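Peptidoglycan D,D-transpeptidase FtsI (Yersinia pestis, PDB 6SYN) probably cross-links peptidoglycan strands by D,D-transpeptidation in the periplasm, as a class B penicillin-binding protein that binds beta-lactams in its active site. Local coordinates at residues V267-Y279 against K287-G299. Sequence-based numbering, arbitrary orientation.
With CB9 ((2R,4S)-2-[(1R)-1-{[(2S)-2-carboxy-2-phenylacetyl]amino}-2-oxoethyl]-5,5-dimethyl-1,3-thiazolidine-4-carboxylic acid), chain D.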
ATOM      1  N   VAL A 267     -17.803   9.144  28.648  1.00 14.38           N
ATOM      2  CA  VAL A 267     -18.955   9.726  27.898  1.00 14.55           C
ATOM      3  C   VAL A 267     -20.032   8.643  27.736  1.00 14.74           C
ATOM      4  O   VAL A 267     -21.235   8.986  27.776  1.00 14.51           O
ATOM      5  CB  VAL A 267     -18.476  10.290  26.547  1.00 14.62           C
ATOM      6  CG1 VAL A 267     -19.596  10.430  25.528  1.00 14.79           C
ATOM      7  CG2 VAL A 267     -17.754  11.613  26.734  1.00 14.64           C
ATOM      8  N   VAL A 268     -19.604   7.389  27.563  1.00 15.00           N
ATOM      9  CA  VAL A 268     -20.480   6.193  27.371  1.00 15.28           C
ATOM     10  C   VAL A 268     -19.856   5.008  28.116  1.00 15.74           C
ATOM     11  O   VAL A 268     -18.721   5.145  28.623  1.00 15.49           O
ATOM     12  CB  VAL A 268     -20.677   5.844  25.880  1.00 15.17           C
ATOM     13  CG1 VAL A 268     -21.660   6.778  25.195  1.00 15.17           C
ATOM     14  CG2 VAL A 268     -19.359   5.808  25.118  1.00 15.11           C
ATOM     15  N   LYS A 269     -20.589   3.894  28.156  1.00 16.52           N
ATOM     16  CA  LYS A 269     -20.141   2.575  28.671  1.00 17.24           C
ATOM     17  C   LYS A 269     -20.452   1.523  27.595  1.00 17.50           C
ATOM     18  O   LYS A 269     -21.357   1.776  26.782  1.00 17.45           O
ATOM     19  CB  LYS A 269     -20.827   2.319  30.018  1.00 17.85           C
ATOM     20  CG  LYS A 269     -20.885   3.541  30.932  1.00 18.38           C
ATOM     21  CD  LYS A 269     -21.134   3.251  32.395  1.00 18.77           C
ATOM     22  CE  LYS A 269     -19.925   2.680  33.107  1.00 19.13           C
ATOM     23  NZ  LYS A 269     -19.980   1.201  33.169  1.00 19.44           N
ATOM     24  N   GLU A 270     -19.728   0.399  27.578  1.00 17.98           N
ATOM     25  CA  GLU A 270     -19.824  -0.649  26.519  1.00 18.58           C
ATOM     26  C   GLU A 270     -21.265  -0.806  26.035  1.00 18.50           C
ATOM     27  O   GLU A 270     -21.486  -0.806  24.804  1.00 18.97           O
ATOM     28  CB  GLU A 270     -19.446  -2.035  27.032  1.00 19.11           C
ATOM     29  CG  GLU A 270     -17.977  -2.223  27.330  1.00 19.62           C
ATOM     30  CD  GLU A 270     -17.707  -3.485  28.133  1.00 19.97           C
ATOM     31  OE1 GLU A 270     -18.623  -3.921  28.862  1.00 20.23           O
ATOM     32  OE2 GLU A 270     -16.594  -4.034  28.020  1.00 20.61           O
ATOM     33  N   ASN A 271     -22.194  -0.980  26.980  1.00 17.94           N
ATOM     34  CA  ASN A 271     -23.582  -1.442  26.716  1.00 17.46           C
ATOM     35  C   ASN A 271     -24.515  -0.228  26.600  1.00 16.88           C
ATOM     36  O   ASN A 271     -25.743  -0.448  26.579  1.00 17.30           O
ATOM     37  CB  ASN A 271     -24.014  -2.480  27.760  1.00 17.76           C
ATOM     38  CG  ASN A 271     -23.702  -3.905  27.339  1.00 18.17           C
ATOM     39  OD1 ASN A 271     -24.567  -4.611  26.818  1.00 18.44           O
ATOM     40  ND2 ASN A 271     -22.469  -4.341  27.542  1.00 18.23           N
ATOM     41  N   SER A 272     -23.966   0.990  26.469  1.00 16.07           N
ATOM     42  CA  SER A 272     -24.722   2.260  26.272  1.00 15.62           C
ATOM     43  C   SER A 272     -25.467   2.252  24.930  1.00 15.27           C
ATOM     44  O   SER A 272     -25.006   1.563  24.001  1.00 15.51           O
ATOM     45  CB  SER A 272     -23.818   3.463  26.354  1.00 15.64           C
ATOM     46  OG  SER A 272     -23.221   3.570  27.637  1.00 15.70           O
ATOM     47  N   VAL A 273     -26.551   3.029  24.836  1.00 14.87           N
ATOM     48  CA  VAL A 273     -27.464   3.111  23.656  1.00 14.72           C
ATOM     49  C   VAL A 273     -27.754   4.586  23.351  1.00 14.58           C
ATOM     50  O   VAL A 273     -28.355   5.259  24.215  1.00 14.58           O
ATOM     51  CB  VAL A 273     -28.779   2.340  23.892  1.00 14.85           C
ATOM     52  CG1 VAL A 273     -29.705   2.423  22.685  1.00 14.92           C
ATOM     53  CG2 VAL A 273     -28.535   0.887  24.272  1.00 14.89           C
ATOM     54  N   LEU A 274     -27.384   5.039  22.146  1.00 14.39           N
ATOM     55  CA  LEU A 274     -27.508   6.444  21.667  1.00 14.08           C
ATOM     56  C   LEU A 274     -28.639   6.547  20.640  1.00 14.04           C
ATOM     57  O   LEU A 274     -28.780   5.624  19.810  1.00 14.41           O
ATOM     58  CB  LEU A 274     -26.173   6.889  21.055  1.00 13.92           C
ATOM     59  CG  LEU A 274     -25.181   7.530  22.027  1.00 13.84           C
ATOM     60  CD1 LEU A 274     -24.827   6.580  23.154  1.00 13.89           C
ATOM     61  CD2 LEU A 274     -23.918   7.981  21.312  1.00 13.80           C
ATOM     62  N   ASN A 275     -29.415   7.633  20.708  1.00 14.09           N
ATOM     63  CA  ASN A 275     -30.365   8.065  19.648  1.00 14.11           C
ATOM     64  C   ASN A 275     -29.551   8.331  18.374  1.00 13.91           C
ATOM     65  O   ASN A 275     -28.660   9.202  18.425  1.00 13.60           O
ATOM     66  CB  ASN A 275     -31.170   9.292  20.093  1.00 14.31           C
ATOM     67  CG  ASN A 275     -32.156   9.776  19.052  1.00 14.59           C
ATOM     68  OD1 ASN A 275     -31.769  10.182  17.957  1.00 14.71           O
ATOM     69  ND2 ASN A 275     -33.437   9.744  19.385  1.00 14.85           N
ATOM     70  N   THR A 276     -29.831   7.604  17.287  1.00 13.85           N
ATOM     71  CA  THR A 276     -29.058   7.658  16.014  1.00 13.82           C
ATOM     72  C   THR A 276     -29.932   8.232  14.891  1.00 13.77           C
ATOM     73  O   THR A 276     -29.569   8.053  13.713  1.00 13.69           O
ATOM     74  CB  THR A 276     -28.461   6.283  15.691  1.00 13.81           C
ATOM     75  OG1 THR A 276     -29.454   5.294  15.961  1.00 13.85           O
ATOM     76  CG2 THR A 276     -27.213   5.994  16.496  1.00 13.71           C
ATOM     77  N   LEU A 277     -31.007   8.945  15.243  1.00 13.94           N
ATOM     78  CA  LEU A 277     -31.909   9.626  14.274  1.00 13.95           C
ATOM     79  C   LEU A 277     -31.182  10.819  13.656  1.00 14.01           C
ATOM     80  O   LEU A 277     -30.249  11.355  14.249  1.00 13.82           O
ATOM     81  CB  LEU A 277     -33.190  10.065  14.990  1.00 13.88           C
ATOM     82  CG  LEU A 277     -34.095   8.924  15.446  1.00 13.97           C
ATOM     83  CD1 LEU A 277     -35.141   9.419  16.434  1.00 14.05           C
ATOM     84  CD2 LEU A 277     -34.759   8.248  14.255  1.00 13.97           C
ATOM     85  N   PRO A 278     -31.585  11.271  12.444  1.00 13.94           N
ATOM     86  CA  PRO A 278     -30.977  12.447  11.822  1.00 13.87           C
ATOM     87  C   PRO A 278     -31.129  13.673  12.729  1.00 13.85           C
ATOM     88  O   PRO A 278     -32.181  13.811  13.320  1.00 13.75           O
ATOM     89  CB  PRO A 278     -31.776  12.641  10.528  1.00 14.00           C
ATOM     90  CG  PRO A 278     -32.365  11.273  10.250  1.00 13.99           C
ATOM     91  CD  PRO A 278     -32.652  10.689  11.616  1.00 13.86           C
ATOM     92  N   TYR A 279     -30.080  14.492  12.846  1.00 13.96           N
ATOM     93  CA  TYR A 279     -30.095  15.765  13.614  1.00 13.92           C
ATOM     94  C   TYR A 279     -29.191  16.785  12.919  1.00 14.51           C
ATOM     95  O   TYR A 279     -28.526  16.431  11.915  1.00 14.40           O
ATOM     96  CB  TYR A 279     -29.721  15.528  15.079  1.00 13.63           C
ATOM     97  CG  TYR A 279     -28.251  15.385  15.385  1.00 13.39           C
ATOM     98  CD1 TYR A 279     -27.497  14.357  14.841  1.00 13.26           C
ATOM     99  CD2 TYR A 279     -27.619  16.253  16.263  1.00 13.17           C
ATOM    100  CE1 TYR A 279     -26.152  14.209  15.143  1.00 13.17           C
ATOM    101  CE2 TYR A 279     -26.275  16.122  16.573  1.00 13.14           C
ATOM    102  CZ  TYR A 279     -25.537  15.094  16.012  1.00 13.23           C
ATOM    103  OH  TYR A 279     -24.213  14.955  16.320  1.00 13.20           O
ATOM    104  N   LYS A 287     -26.968  12.446   8.943  1.00 26.08           N
ATOM    105  CA  LYS A 287     -27.870  11.267   8.862  1.00 27.12           C
ATOM    106  C   LYS A 287     -27.051  10.030   8.491  1.00 26.46           C
ATOM    107  O   LYS A 287     -25.951  10.172   7.908  1.00 26.37           O
ATOM    108  CB  LYS A 287     -29.042  11.513   7.903  1.00 28.24           C
ATOM    109  CG  LYS A 287     -28.692  11.670   6.429  1.00 29.36           C
ATOM    110  CD  LYS A 287     -29.834  11.266   5.516  1.00 30.23           C
ATOM    111  CE  LYS A 287     -29.544  11.486   4.046  1.00 30.64           C
ATOM    112  NZ  LYS A 287     -30.634  10.953   3.195  1.00 31.05           N
ATOM    113  N   ASP A 288     -27.580   8.864   8.852  1.00 25.89           N
ATOM    114  CA  ASP A 288     -26.953   7.545   8.610  1.00 26.23           C
ATOM    115  C   ASP A 288     -27.535   6.953   7.325  1.00 26.75           C
ATOM    116  O   ASP A 288     -28.679   7.302   6.962  1.00 26.57           O
ATOM    117  CB  ASP A 288     -27.151   6.629   9.818  1.00 26.20           C
ATOM    118  CG  ASP A 288     -26.226   6.940  10.980  1.00 25.97           C
ATOM    119  OD1 ASP A 288     -25.223   7.637  10.762  1.00 25.99           O
ATOM    120  OD2 ASP A 288     -26.516   6.475  12.095  1.00 26.58           O
ATOM    121  N   VAL A 289     -26.751   6.105   6.660  1.00 27.63           N
ATOM    122  CA  VAL A 289     -27.168   5.321   5.460  1.00 28.56           C
ATOM    123  C   VAL A 289     -28.200   4.279   5.910  1.00 28.95           C
ATOM    124  O   VAL A 289     -29.356   4.337   5.438  1.00 28.13           O
ATOM    125  CB  VAL A 289     -25.938   4.690   4.781  1.00 28.39           C
ATOM    126  CG1 VAL A 289     -26.288   3.520   3.873  1.00 28.32           C
ATOM    127  CG2 VAL A 289     -25.160   5.747   4.019  1.00 28.93           C
ATOM    128  N   ALA A 290     -27.792   3.386   6.812  1.00 29.71           N
ATOM    129  CA  ALA A 290     -28.678   2.406   7.475  1.00 30.52           C
ATOM    130  C   ALA A 290     -29.442   3.139   8.581  1.00 31.44           C
ATOM    131  O   ALA A 290     -28.838   3.430   9.631  1.00 31.63           O
ATOM    132  CB  ALA A 290     -27.871   1.240   7.994  1.00 30.41           C
ATOM    133  N   ARG A 291     -30.709   3.466   8.312  1.00 32.32           N
ATOM    134  CA  ARG A 291     -31.607   4.239   9.211  1.00 32.58           C
ATOM    135  C   ARG A 291     -31.924   3.372  10.441  1.00 31.68           C
ATOM    136  O   ARG A 291     -32.484   2.266  10.269  1.00 31.14           O
ATOM    137  CB  ARG A 291     -32.825   4.713   8.400  1.00 33.83           C
ATOM    138  CG  ARG A 291     -34.126   4.869   9.176  1.00 34.66           C
ATOM    139  CD  ARG A 291     -34.278   6.223   9.837  1.00 35.15           C
ATOM    140  NE  ARG A 291     -35.512   6.275  10.609  1.00 35.38           N
ATOM    141  CZ  ARG A 291     -36.239   7.368  10.834  1.00 36.20           C
ATOM    142  NH1 ARG A 291     -37.345   7.280  11.555  1.00 36.59           N
ATOM    143  NH2 ARG A 291     -35.877   8.541  10.338  1.00 36.26           N
ATOM    144  N   TYR A 292     -31.531   3.843  11.628  1.00 29.88           N
ATOM    145  CA  TYR A 292     -31.765   3.179  12.936  1.00 28.71           C
ATOM    146  C   TYR A 292     -32.100   4.247  13.981  1.00 27.70           C
ATOM    147  O   TYR A 292     -31.383   5.266  14.064  1.00 28.31           O
ATOM    148  CB  TYR A 292     -30.546   2.350  13.350  1.00 29.04           C
ATOM    149  CG  TYR A 292     -30.492   0.956  12.773  1.00 29.45           C
ATOM    150  CD1 TYR A 292     -31.124  -0.101  13.409  1.00 29.61           C
ATOM    151  CD2 TYR A 292     -29.794   0.684  11.604  1.00 29.21           C
ATOM    152  CE1 TYR A 292     -31.076  -1.388  12.896  1.00 29.76           C
ATOM    153  CE2 TYR A 292     -29.733  -0.597  11.078  1.00 29.03           C
ATOM    154  CZ  TYR A 292     -30.377  -1.637  11.726  1.00 29.72           C
ATOM    155  OH  TYR A 292     -30.330  -2.905  11.225  1.00 29.99           O
ATOM    156  N   ALA A 293     -33.166   4.013  14.750  1.00 26.27           N
ATOM    157  CA  ALA A 293     -33.722   4.948  15.753  1.00 24.63           C
ATOM    158  C   ALA A 293     -32.738   5.069  16.916  1.00 23.09           C
ATOM    159  O   ALA A 293     -32.408   6.204  17.297  1.00 23.17           O
ATOM    160  CB  ALA A 293     -35.077   4.464  16.213  1.00 24.52           C
ATOM    161  N   GLU A 294     -32.299   3.921  17.437  1.00 22.10           N
ATOM    162  CA  GLU A 294     -31.321   3.784  18.550  1.00 21.87           C
ATOM    163  C   GLU A 294     -30.146   2.955  18.026  1.00 20.68           C
ATOM    164  O   GLU A 294     -30.290   2.370  16.941  1.00 21.28           O
ATOM    165  CB  GLU A 294     -31.932   3.072  19.765  1.00 22.49           C
ATOM    166  CG  GLU A 294     -33.437   3.252  19.924  1.00 22.95           C
ATOM    167  CD  GLU A 294     -34.319   2.352  19.065  1.00 23.61           C
ATOM    168  OE1 GLU A 294     -33.804   1.343  18.532  1.00 24.30           O
ATOM    169  OE2 GLU A 294     -35.524   2.661  18.926  1.00 23.75           O
ATOM    170  N   LEU A 295     -29.046   2.880  18.776  1.00 19.00           N
ATOM    171  CA  LEU A 295     -27.912   1.969  18.463  1.00 17.65           C
ATOM    172  C   LEU A 295     -26.976   1.904  19.676  1.00 16.34           C
ATOM    173  O   LEU A 295     -26.567   2.978  20.150  1.00 16.30           O
ATOM    174  CB  LEU A 295     -27.195   2.509  17.217  1.00 17.70           C
ATOM    175  CG  LEU A 295     -26.795   1.504  16.131  1.00 17.70           C
ATOM    176  CD1 LEU A 295     -27.827   0.403  15.926  1.00 17.50           C
ATOM    177  CD2 LEU A 295     -26.549   2.229  14.815  1.00 17.60           C
ATOM    178  N   SER A 296     -26.666   0.698  20.166  1.00 14.85           N
ATOM    179  CA  SER A 296     -25.609   0.458  21.185  1.00 14.01           C
ATOM    180  C   SER A 296     -24.262   0.932  20.624  1.00 13.46           C
ATOM    181  O   SER A 296     -24.191   1.199  19.404  1.00 13.33           O
ATOM    182  CB  SER A 296     -25.540  -0.988  21.609  1.00 13.89           C
ATOM    183  OG  SER A 296     -24.968  -1.794  20.587  1.00 13.81           O
ATOM    184  N   VAL A 297     -23.243   1.031  21.486  1.00 12.77           N
ATOM    185  CA  VAL A 297     -21.856   1.443  21.113  1.00 12.18           C
ATOM    186  C   VAL A 297     -21.288   0.408  20.134  1.00 11.94           C
ATOM    187  O   VAL A 297     -20.677   0.820  19.120  1.00 11.92           O
ATOM    188  CB  VAL A 297     -20.963   1.633  22.354  1.00 12.04           C
ATOM    189  CG1 VAL A 297     -19.507   1.854  21.983  1.00 12.08           C
ATOM    190  CG2 VAL A 297     -21.452   2.780  23.221  1.00 12.02           C
ATOM    191  N   THR A 298     -21.491  -0.882  20.414  1.00 11.58           N
ATOM    192  CA  THR A 298     -21.184  -1.997  19.481  1.00 11.39           C
ATOM    193  C   THR A 298     -21.881  -1.711  18.145  1.00 11.22           C
ATOM    194  O   THR A 298     -21.206  -1.748  17.100  1.00 11.00           O
ATOM    195  CB  THR A 298     -21.618  -3.340  20.080  1.00 11.42           C
ATOM    196  OG1 THR A 298     -21.229  -3.354  21.453  1.00 11.63           O
ATOM    197  CG2 THR A 298     -21.020  -4.533  19.366  1.00 11.38           C
ATOM    198  N   GLY A 299     -23.184  -1.419  18.200  1.00 11.13           N
ATOM    199  CA  GLY A 299     -24.038  -1.128  17.033  1.00 11.15           C
ATOM    200  C   GLY A 299     -23.490   0.001  16.171  1.00 11.07           C
ATOM    201  O   GLY A 299     -23.651  -0.074  14.938  1.00 11.23           O
TER
HETATM  202  C   CB9 D 603     -17.861   5.947   6.564  1.00 18.06           C
HETATM  203  N   CB9 D 603     -19.614   6.884   5.032  1.00 19.93           N
HETATM  204  O   CB9 D 603     -17.072   5.730   5.676  1.00 18.06           O
HETATM  205  CA  CB9 D 603     -19.320   6.337   6.359  1.00 19.20           C
HETATM  206  CB  CB9 D 603     -20.249   5.161   6.775  1.00 19.31           C
HETATM  207  CAA CB9 D 603     -22.030   2.360   5.277  1.00 19.03           C
HETATM  208  CAB CB9 D 603     -21.365   3.780   3.337  1.00 19.10           C
HETATM  209  OAD CB9 D 603     -19.140   1.456   4.001  1.00 19.09           O
HETATM  210  OAE CB9 D 603     -21.160  10.708   2.741  1.00 20.36           O
HETATM  211  OAF CB9 D 603     -19.781   8.972   5.826  1.00 22.06           O
HETATM  212  OAG CB9 D 603     -18.647   1.495   6.111  1.00 18.60           O
HETATM  213  OAH CB9 D 603     -19.179  10.159   3.288  1.00 20.37           O
HETATM  214  CAJ CB9 D 603     -22.093   6.089   0.453  1.00 20.75           C
HETATM  215  CAK CB9 D 603     -22.977   6.388   1.464  1.00 20.89           C
HETATM  216  CAL CB9 D 603     -20.815   6.594   0.491  1.00 20.63           C
HETATM  217  CAM CB9 D 603     -22.579   7.192   2.521  1.00 20.54           C
HETATM  218  CAN CB9 D 603     -20.409   7.396   1.551  1.00 20.62           C
HETATM  219  NAP CB9 D 603     -19.634   3.835   6.621  1.00 19.14           N
HETATM  220  SAQ CB9 D 603     -21.741   5.058   5.736  1.00 19.72           S
HETATM  221  CAR CB9 D 603     -19.103   1.988   5.097  1.00 19.11           C
HETATM  222  CAS CB9 D 603     -20.359   9.935   3.198  1.00 20.30           C
HETATM  223  CAT CB9 D 603     -20.029   8.153   4.942  1.00 20.45           C
HETATM  224  CAU CB9 D 603     -21.280   7.679   2.598  1.00 20.56           C
HETATM  225  CAX CB9 D 603     -19.677   3.410   5.216  1.00 19.23           C
HETATM  226  CAY CB9 D 603     -20.898   8.601   3.749  1.00 20.47           C
HETATM  227  CAZ CB9 D 603     -21.187   3.541   4.827  1.00 19.13           C
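Leu274 and Leu295 form the hydrogen-bonded pair of a two-stranded antiparallel ribbon in the transpeptidase domain, with Leu274 N to Leu295 O at 3.0 Å and Leu295 N to Leu274 O at 2.9 Å. Thr276 N extends the ladder to Ala293 O (2.9 Å), whereas the bond from Val297 N to Ser272 O is weak.

Among the side chains, buried Thr276 makes the main polar contact. With chi1 at 43°, its hydroxyl sits between backbone N and carbonyl carbon and donates to Tyr292 O, 2.7 Å from OG1, from well above that carbonyl's plane; its methyl CG2 meets Leu295 CB at 3.6 Å, the two side chains crossing at about a right angle.

Van der Waals contacts finish both ends. Val297 CG2 packs against Val268 and Ser272 CB, while the methyl Leu277 CD2 lies 3.8 Å above the centre of one face of the Arg291 guanidinium and Pro278 CB touches Lys287 CB.

The Asp288 carboxylate is hydrogen-bonded through OD2 to the Ser305 hydroxyl and through OD1 to Val307 N, and Val289 contacts the phenyl ring of CB9. Mainchain bonds thus knit the two strands together, and the Thr276 hydroxyl holds the preceding loop, which carries Val289 of the beta-lactam pocket, against them.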